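PDB 3WJ7: putative oxidoreductase from Gluconobacter oxydans, which probably acts as an NAD(P)-dependent oxidoreductase of the extended short-chain dehydrogenase/reductase family, built on a Rossmann-type nucleotide-binding fold. Local coordinates for residues 245-259 with 322-334. Sequence-based numbering, arbitrary orientation.
Sequences ENIMLGDLFRMVSQI and RPARDAVTDAIAW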
ATOM      1  N   GLU A 245     -19.970  24.350 -11.931  1.00 42.81           N
ATOM      2  CA  GLU A 245     -20.842  23.801 -12.975  1.00 43.36           C
ATOM      3  C   GLU A 245     -20.696  22.296 -13.112  1.00 41.98           C
ATOM      4  O   GLU A 245     -19.584  21.768 -13.133  1.00 41.92           O
ATOM      5  CB  GLU A 245     -20.454  24.430 -14.311  1.00 47.00           C
ATOM      6  CG  GLU A 245     -21.501  24.363 -15.404  1.00 54.47           C
ATOM      7  CD  GLU A 245     -21.076  25.107 -16.670  1.00 65.15           C
ATOM      8  OE1 GLU A 245     -20.717  26.317 -16.608  1.00 72.03           O
ATOM      9  OE2 GLU A 245     -21.099  24.474 -17.750  1.00 67.42           O
ATOM     10  N   ASN A 246     -21.822  21.609 -13.202  1.00 42.00           N
ATOM     11  CA  ASN A 246     -21.841  20.174 -13.421  1.00 40.13           C
ATOM     12  C   ASN A 246     -21.796  19.906 -14.904  1.00 42.97           C
ATOM     13  O   ASN A 246     -22.684  20.326 -15.664  1.00 42.55           O
ATOM     14  CB  ASN A 246     -23.058  19.530 -12.760  1.00 41.51           C
ATOM     15  CG  ASN A 246     -22.975  19.572 -11.219  1.00 45.96           C
ATOM     16  OD1 ASN A 246     -21.992  19.089 -10.596  1.00 46.49           O
ATOM     17  ND2 ASN A 246     -23.999  20.140 -10.596  1.00 38.77           N
ATOM     18  N   ILE A 247     -20.727  19.233 -15.329  1.00 42.81           N
ATOM     19  CA  ILE A 247     -20.452  19.091 -16.740  1.00 43.80           C
ATOM     20  C   ILE A 247     -19.935  17.682 -17.077  1.00 44.15           C
ATOM     21  O   ILE A 247     -19.238  17.063 -16.293  1.00 45.02           O
ATOM     22  CB  ILE A 247     -19.540  20.242 -17.246  1.00 44.06           C
ATOM     23  CG1 ILE A 247     -19.644  20.384 -18.793  1.00 45.98           C
ATOM     24  CG2 ILE A 247     -18.121  20.077 -16.718  1.00 43.85           C
ATOM     25  CD1 ILE A 247     -18.710  21.385 -19.464  1.00 43.05           C
ATOM     26  N   MET A 248     -20.343  17.151 -18.218  1.00 45.56           N
ATOM     27  CA  MET A 248     -19.841  15.861 -18.647  1.00 47.10           C
ATOM     28  C   MET A 248     -18.480  16.107 -19.276  1.00 45.47           C
ATOM     29  O   MET A 248     -18.195  17.211 -19.727  1.00 49.72           O
ATOM     30  CB  MET A 248     -20.786  15.165 -19.642  1.00 49.24           C
ATOM     31  CG  MET A 248     -22.209  14.875 -19.133  1.00 47.36           C
ATOM     32  SD  MET A 248     -22.426  13.705 -17.773  1.00 53.00           S
ATOM     33  CE  MET A 248     -21.389  12.291 -18.205  1.00 43.10           C
ATOM     34  N   LEU A 249     -17.629  15.090 -19.269  1.00 41.76           N
ATOM     35  CA  LEU A 249     -16.256  15.262 -19.688  1.00 42.08           C
ATOM     36  C   LEU A 249     -16.219  15.544 -21.207  1.00 43.34           C
ATOM     37  O   LEU A 249     -15.416  16.351 -21.687  1.00 39.85           O
ATOM     38  CB  LEU A 249     -15.450  14.024 -19.268  1.00 41.27           C
ATOM     39  CG  LEU A 249     -13.928  14.058 -19.183  1.00 44.93           C
ATOM     40  CD1 LEU A 249     -13.382  15.228 -18.376  1.00 43.51           C
ATOM     41  CD2 LEU A 249     -13.398  12.751 -18.598  1.00 48.56           C
ATOM     42  N   GLY A 250     -17.116  14.892 -21.955  1.00 46.64           N
ATOM     43  CA  GLY A 250     -17.264  15.120 -23.394  1.00 49.89           C
ATOM     44  C   GLY A 250     -17.576  16.584 -23.697  1.00 54.68           C
ATOM     45  O   GLY A 250     -16.976  17.188 -24.618  1.00 56.02           O
ATOM     46  N   ASP A 251     -18.478  17.165 -22.905  1.00 49.54           N
ATOM     47  CA  ASP A 251     -18.870  18.562 -23.080  1.00 52.20           C
ATOM     48  C   ASP A 251     -17.718  19.491 -22.774  1.00 48.94           C
ATOM     49  O   ASP A 251     -17.477  20.441 -23.507  1.00 52.71           O
ATOM     50  CB  ASP A 251     -20.091  18.904 -22.226  1.00 57.57           C
ATOM     51  CG  ASP A 251     -21.347  18.173 -22.685  1.00 65.46           C
ATOM     52  OD1 ASP A 251     -21.474  17.877 -23.897  1.00 66.77           O
ATOM     53  OD2 ASP A 251     -22.205  17.869 -21.829  1.00 70.34           O
ATOM     54  N   LEU A 252     -17.013  19.201 -21.691  1.00 44.59           N
ATOM     55  CA  LEU A 252     -15.781  19.881 -21.363  1.00 47.21           C
ATOM     56  C   LEU A 252     -14.804  19.922 -22.538  1.00 48.32           C
ATOM     57  O   LEU A 252     -14.281  20.986 -22.871  1.00 49.96           O
ATOM     58  CB  LEU A 252     -15.095  19.210 -20.163  1.00 45.21           C
ATOM     59  CG  LEU A 252     -13.812  19.907 -19.717  1.00 47.87           C
ATOM     60  CD1 LEU A 252     -14.070  21.363 -19.317  1.00 47.94           C
ATOM     61  CD2 LEU A 252     -13.156  19.149 -18.574  1.00 54.46           C
ATOM     62  N   PHE A 253     -14.554  18.757 -23.142  1.00 48.38           N
ATOM     63  CA  PHE A 253     -13.634  18.646 -24.275  1.00 50.12           C
ATOM     64  C   PHE A 253     -14.157  19.328 -25.539  1.00 49.82           C
ATOM     65  O   PHE A 253     -13.381  19.964 -26.239  1.00 45.92           O
ATOM     66  CB  PHE A 253     -13.247  17.197 -24.549  1.00 46.98           C
ATOM     67  CG  PHE A 253     -12.447  16.571 -23.453  1.00 46.37           C
ATOM     68  CD1 PHE A 253     -12.695  15.256 -23.068  1.00 48.03           C
ATOM     69  CD2 PHE A 253     -11.426  17.287 -22.820  1.00 47.64           C
ATOM     70  CE1 PHE A 253     -11.954  14.674 -22.057  1.00 49.96           C
ATOM     71  CE2 PHE A 253     -10.698  16.725 -21.803  1.00 51.38           C
ATOM     72  CZ  PHE A 253     -10.957  15.409 -21.419  1.00 53.67           C
ATOM     73  N   ARG A 254     -15.462  19.228 -25.792  1.00 51.88           N
ATOM     74  CA  ARG A 254     -16.131  20.137 -26.740  1.00 55.80           C
ATOM     75  C   ARG A 254     -15.736  21.624 -26.541  1.00 48.35           C
ATOM     76  O   ARG A 254     -15.301  22.263 -27.506  1.00 50.42           O
ATOM     77  CB  ARG A 254     -17.660  19.962 -26.713  1.00 62.67           C
ATOM     78  CG  ARG A 254     -18.153  18.830 -27.612  1.00 77.61           C
ATOM     79  CD  ARG A 254     -19.545  18.298 -27.245  1.00 87.68           C
ATOM     80  NE  ARG A 254     -19.497  16.837 -27.080  1.00 95.62           N
ATOM     81  CZ  ARG A 254     -20.475  16.074 -26.590  1.00102.67           C
ATOM     82  NH1 ARG A 254     -21.636  16.610 -26.221  1.00105.17           N
ATOM     83  NH2 ARG A 254     -20.292  14.757 -26.476  1.00 99.31           N
ATOM     84  N   MET A 255     -15.862  22.153 -25.322  1.00 44.59           N
ATOM     85  CA  MET A 255     -15.522  23.560 -25.030  1.00 47.05           C
ATOM     86  C   MET A 255     -14.045  23.833 -25.274  1.00 46.35           C
ATOM     87  O   MET A 255     -13.709  24.769 -25.989  1.00 45.72           O
ATOM     88  CB  MET A 255     -15.782  23.917 -23.585  1.00 50.91           C
ATOM     89  CG  MET A 255     -17.173  24.326 -23.199  1.00 61.04           C
ATOM     90  SD  MET A 255     -17.204  24.762 -21.436  1.00 68.58           S
ATOM     91  CE  MET A 255     -15.530  25.342 -21.245  1.00 53.42           C
ATOM     92  N   VAL A 256     -13.173  23.032 -24.649  1.00 41.80           N
ATOM     93  CA  VAL A 256     -11.722  23.157 -24.832  1.00 45.54           C
ATOM     94  C   VAL A 256     -11.414  23.258 -26.320  1.00 48.40           C
ATOM     95  O   VAL A 256     -10.756  24.185 -26.758  1.00 56.05           O
ATOM     96  CB  VAL A 256     -10.903  21.978 -24.182  1.00 43.32           C
ATOM     97  CG1 VAL A 256      -9.427  22.085 -24.507  1.00 41.31           C
ATOM     98  CG2 VAL A 256     -11.052  21.945 -22.671  1.00 42.61           C
ATOM     99  N   SER A 257     -11.908  22.306 -27.087  1.00 49.25           N
ATOM    100  CA  SER A 257     -11.594  22.244 -28.496  1.00 53.76           C
ATOM    101  C   SER A 257     -12.098  23.407 -29.291  1.00 52.70           C
ATOM    102  O   SER A 257     -11.384  23.872 -30.186  1.00 49.17           O
ATOM    103  CB  SER A 257     -12.126  20.964 -29.092  1.00 53.76           C
ATOM    104  OG  SER A 257     -11.437  19.901 -28.455  1.00 64.75           O
ATOM    105  N   GLN A 258     -13.322  23.854 -28.992  1.00 53.03           N
ATOM    106  CA  GLN A 258     -13.883  24.994 -29.713  1.00 57.41           C
ATOM    107  C   GLN A 258     -13.138  26.303 -29.392  1.00 57.36           C
ATOM    108  O   GLN A 258     -12.838  27.043 -30.310  1.00 61.24           O
ATOM    109  CB  GLN A 258     -15.423  25.083 -29.629  1.00 61.03           C
ATOM    110  CG  GLN A 258     -16.045  26.038 -28.620  1.00 70.60           C
ATOM    111  CD  GLN A 258     -17.504  25.670 -28.294  1.00 79.61           C
ATOM    112  OE1 GLN A 258     -18.284  26.514 -27.843  1.00 83.94           O
ATOM    113  NE2 GLN A 258     -17.874  24.404 -28.519  1.00 73.54           N
ATOM    114  N   ILE A 259     -12.788  26.530 -28.125  1.00 54.55           N
ATOM    115  CA  ILE A 259     -11.982  27.666 -27.700  1.00 51.87           C
ATOM    116  C   ILE A 259     -10.541  27.604 -28.252  1.00 57.96           C
ATOM    117  O   ILE A 259      -9.939  28.641 -28.592  1.00 56.19           O
ATOM    118  CB  ILE A 259     -11.906  27.760 -26.162  1.00 49.24           C
ATOM    119  CG1 ILE A 259     -13.275  28.013 -25.528  1.00 47.12           C
ATOM    120  CG2 ILE A 259     -10.999  28.905 -25.734  1.00 49.14           C
ATOM    121  CD1 ILE A 259     -13.384  27.454 -24.118  1.00 41.85           C
ATOM    122  N   ARG A 322     -18.362  31.921 -11.270  1.00 53.34           N
ATOM    123  CA  ARG A 322     -18.560  32.246 -12.674  1.00 49.71           C
ATOM    124  C   ARG A 322     -18.706  30.935 -13.448  1.00 49.32           C
ATOM    125  O   ARG A 322     -18.525  29.862 -12.885  1.00 50.76           O
ATOM    126  CB  ARG A 322     -17.502  33.236 -13.196  1.00 49.26           C
ATOM    127  CG  ARG A 322     -16.137  32.661 -13.491  1.00 54.18           C
ATOM    128  CD  ARG A 322     -15.196  32.982 -12.353  1.00 54.20           C
ATOM    129  NE  ARG A 322     -14.091  33.880 -12.685  1.00 50.08           N
ATOM    130  CZ  ARG A 322     -13.325  34.437 -11.754  1.00 49.48           C
ATOM    131  NH1 ARG A 322     -13.565  34.199 -10.454  1.00 44.31           N
ATOM    132  NH2 ARG A 322     -12.319  35.220 -12.105  1.00 54.03           N
ATOM    133  N   PRO A 323     -19.150  30.985 -14.705  1.00 52.94           N
ATOM    134  CA  PRO A 323     -19.413  29.656 -15.303  1.00 50.84           C
ATOM    135  C   PRO A 323     -18.137  28.911 -15.726  1.00 50.98           C
ATOM    136  O   PRO A 323     -17.045  29.515 -15.738  1.00 49.83           O
ATOM    137  CB  PRO A 323     -20.282  29.987 -16.511  1.00 51.89           C
ATOM    138  CG  PRO A 323     -19.983  31.422 -16.838  1.00 51.69           C
ATOM    139  CD  PRO A 323     -19.630  32.099 -15.550  1.00 51.40           C
ATOM    140  N   ALA A 324     -18.272  27.621 -16.065  1.00 51.11           N
ATOM    141  CA  ALA A 324     -17.114  26.745 -16.355  1.00 54.51           C
ATOM    142  C   ALA A 324     -16.317  27.210 -17.574  1.00 56.28           C
ATOM    143  O   ALA A 324     -15.095  27.071 -17.621  1.00 58.80           O
ATOM    144  CB  ALA A 324     -17.552  25.305 -16.556  1.00 52.62           C
ATOM    145  N   ARG A 325     -17.016  27.756 -18.562  1.00 53.63           N
ATOM    146  CA  ARG A 325     -16.359  28.262 -19.733  1.00 51.13           C
ATOM    147  C   ARG A 325     -15.380  29.377 -19.391  1.00 48.42           C
ATOM    148  O   ARG A 325     -14.355  29.522 -20.021  1.00 53.70           O
ATOM    149  CB  ARG A 325     -17.384  28.680 -20.778  1.00 54.31           C
ATOM    150  CG  ARG A 325     -16.923  29.789 -21.713  1.00 57.14           C
ATOM    151  CD  ARG A 325     -17.895  29.997 -22.854  1.00 56.66           C
ATOM    152  NE  ARG A 325     -17.644  29.008 -23.889  1.00 60.01           N
ATOM    153  CZ  ARG A 325     -18.459  28.005 -24.158  1.00 56.81           C
ATOM    154  NH1 ARG A 325     -19.590  27.886 -23.475  1.00 59.18           N
ATOM    155  NH2 ARG A 325     -18.137  27.146 -25.110  1.00 52.94           N
ATOM    156  N   ASP A 326     -15.660  30.145 -18.364  1.00 48.15           N
ATOM    157  CA  ASP A 326     -14.722  31.188 -17.982  1.00 48.56           C
ATOM    158  C   ASP A 326     -13.413  30.583 -17.448  1.00 45.17           C
ATOM    159  O   ASP A 326     -12.308  31.085 -17.749  1.00 43.30           O
ATOM    160  CB  ASP A 326     -15.365  32.161 -16.975  1.00 55.38           C
ATOM    161  CG  ASP A 326     -16.374  33.165 -17.635  1.00 65.95           C
ATOM    162  OD1 ASP A 326     -16.812  32.969 -18.809  1.00 58.54           O
ATOM    163  OD2 ASP A 326     -16.741  34.167 -16.949  1.00 71.89           O
ATOM    164  N   ALA A 327     -13.536  29.514 -16.658  1.00 38.37           N
ATOM    165  CA  ALA A 327     -12.363  28.895 -16.073  1.00 38.12           C
ATOM    166  C   ALA A 327     -11.484  28.229 -17.110  1.00 37.96           C
ATOM    167  O   ALA A 327     -10.243  28.332 -17.031  1.00 40.33           O
ATOM    168  CB  ALA A 327     -12.735  27.893 -15.004  1.00 37.51           C
ATOM    169  N   VAL A 328     -12.119  27.548 -18.051  1.00 33.81           N
ATOM    170  CA  VAL A 328     -11.427  26.839 -19.120  1.00 35.70           C
ATOM    171  C   VAL A 328     -10.700  27.825 -20.052  1.00 39.78           C
ATOM    172  O   VAL A 328      -9.546  27.607 -20.423  1.00 42.92           O
ATOM    173  CB  VAL A 328     -12.433  25.975 -19.943  1.00 33.93           C
ATOM    174  CG1 VAL A 328     -11.786  25.387 -21.182  1.00 30.88           C
ATOM    175  CG2 VAL A 328     -13.060  24.891 -19.079  1.00 29.48           C
ATOM    176  N   THR A 329     -11.395  28.901 -20.424  1.00 40.90           N
ATOM    177  CA  THR A 329     -10.849  30.017 -21.192  1.00 41.20           C
ATOM    178  C   THR A 329      -9.583  30.617 -20.601  1.00 39.79           C
ATOM    179  O   THR A 329      -8.589  30.753 -21.282  1.00 41.04           O
ATOM    180  CB  THR A 329     -11.910  31.139 -21.331  1.00 44.15           C
ATOM    181  OG1 THR A 329     -13.062  30.630 -22.043  1.00 46.18           O
ATOM    182  CG2 THR A 329     -11.334  32.351 -22.067  1.00 40.50           C
ATOM    183  N   ASP A 330      -9.625  31.004 -19.337  1.00 42.56           N
ATOM    184  CA  ASP A 330      -8.440  31.550 -18.673  1.00 44.50           C
ATOM    185  C   ASP A 330      -7.272  30.550 -18.599  1.00 49.42           C
ATOM    186  O   ASP A 330      -6.129  30.917 -18.899  1.00 52.62           O
ATOM    187  CB  ASP A 330      -8.779  32.008 -17.273  1.00 44.35           C
ATOM    188  CG  ASP A 330      -9.837  33.080 -17.243  1.00 44.66           C
ATOM    189  OD1 ASP A 330     -10.149  33.667 -18.311  1.00 45.77           O
ATOM    190  OD2 ASP A 330     -10.347  33.337 -16.126  1.00 43.94           O
ATOM    191  N   ALA A 331      -7.576  29.295 -18.234  1.00 45.42           N
ATOM    192  CA  ALA A 331      -6.570  28.243 -18.132  1.00 42.35           C
ATOM    193  C   ALA A 331      -5.838  28.051 -19.470  1.00 43.48           C
ATOM    194  O   ALA A 331      -4.594  27.934 -19.503  1.00 41.56           O
ATOM    195  CB  ALA A 331      -7.202  26.938 -17.644  1.00 39.10           C
ATOM    196  N   ILE A 332      -6.591  28.051 -20.574  1.00 43.96           N
ATOM    197  CA  ILE A 332      -5.977  27.955 -21.909  1.00 45.04           C
ATOM    198  C   ILE A 332      -5.216  29.232 -22.262  1.00 46.86           C
ATOM    199  O   ILE A 332      -4.095  29.150 -22.753  1.00 51.10           O
ATOM    200  CB  ILE A 332      -6.994  27.615 -23.005  1.00 46.12           C
ATOM    201  CG1 ILE A 332      -7.387  26.156 -22.905  1.00 45.17           C
ATOM    202  CG2 ILE A 332      -6.441  27.924 -24.393  1.00 47.53           C
ATOM    203  CD1 ILE A 332      -8.811  25.896 -23.316  1.00 49.02           C
ATOM    204  N   ALA A 333      -5.760  30.400 -21.965  1.00 43.91           N
ATOM    205  CA  ALA A 333      -5.023  31.615 -22.342  1.00 51.89           C
ATOM    206  C   ALA A 333      -3.681  31.611 -21.606  1.00 50.66           C
ATOM    207  O   ALA A 333      -2.621  31.919 -22.168  1.00 55.97           O
ATOM    208  CB  ALA A 333      -5.812  32.901 -22.050  1.00 46.70           C
ATOM    209  N   TRP A 334      -3.723  31.230 -20.344  1.00 47.54           N
ATOM    210  CA  TRP A 334      -2.505  31.153 -19.575  1.00 46.06           C
ATOM    211  C   TRP A 334      -1.539  30.089 -20.152  1.00 52.49           C
ATOM    212  O   TRP A 334      -0.350  30.373 -20.359  1.00 57.11           O
ATOM    213  CB  TRP A 334      -2.828  30.890 -18.133  1.00 40.19           C
ATOM    214  CG  TRP A 334      -1.706  31.136 -17.270  1.00 42.35           C
ATOM    215  CD1 TRP A 334      -1.382  32.318 -16.625  1.00 43.01           C
ATOM    216  CD2 TRP A 334      -0.700  30.198 -16.915  1.00 42.96           C
ATOM    217  NE1 TRP A 334      -0.240  32.153 -15.894  1.00 41.71           N
ATOM    218  CE2 TRP A 334       0.199  30.861 -16.045  1.00 43.79           C
ATOM    219  CE3 TRP A 334      -0.461  28.861 -17.254  1.00 40.47           C
ATOM    220  CZ2 TRP A 334       1.316  30.220 -15.503  1.00 42.99           C
ATOM    221  CZ3 TRP A 334       0.637  28.227 -16.708  1.00 41.66           C
ATOM    222  CH2 TRP A 334       1.511  28.902 -15.842  1.00 41.81           C
TER
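Val328 fits as a knob into a hole formed by Leu252, Met255, Val256 and Ile259, and the pairing of helices 249-259 and 324-334 is built round it. Met255 CE touches both its methyls, while CG2 alone goes on to Leu252 CD1 at 3.7 Å and CG1 to Val256 CG2 and Ile259 CD1. With CG beside its own backbone N (chi1 -84°) and the chain bent at its last torsion, Met255 turns CE against the surface of helix 324-334, where it also reaches Arg325 CA. Farther along, Ile332 CD1 lies 4.0 Å from Val256 CG1. The axes approach to 10.1 Å and run in the same general direction at 47°.

Outward from this centre, Ile259 CD1 rests against Thr329 OG1, a hydroxyl already engaged, since it donates to Arg325 O at 2.6 Å. Arg325 extends over the surface of helix 249-259: Met255 CG packs over one face of its guanidinium, and Gln258 OE1 approaches obliquely, its angle to NH2 too poor for a hydrogen bond. At the other end, Ala324 N in the first turn of its helix donates to Glu245 OE1 (2.8 Å, N-H...O 166°), reaching the carboxylate from above its plane, and Ala324 CB packs on that same face. Shortening Glu245 to an alanine removes the carboxylate, which would probably leave the Ala324 amide without its acceptor and the Ala324 methyl less well covered. Strand 239-248, which pairs antiparallel with strand 214-219 in the Rossmann-type sheet, thus meets the start of the C-terminal helix.

The chemistry implies a division of labour: interlocking methyls join the helices, while one strand-borne carboxylate holds the first amide of helix 324-334, where its negative charge probably also interacts favourably with the helix dipole.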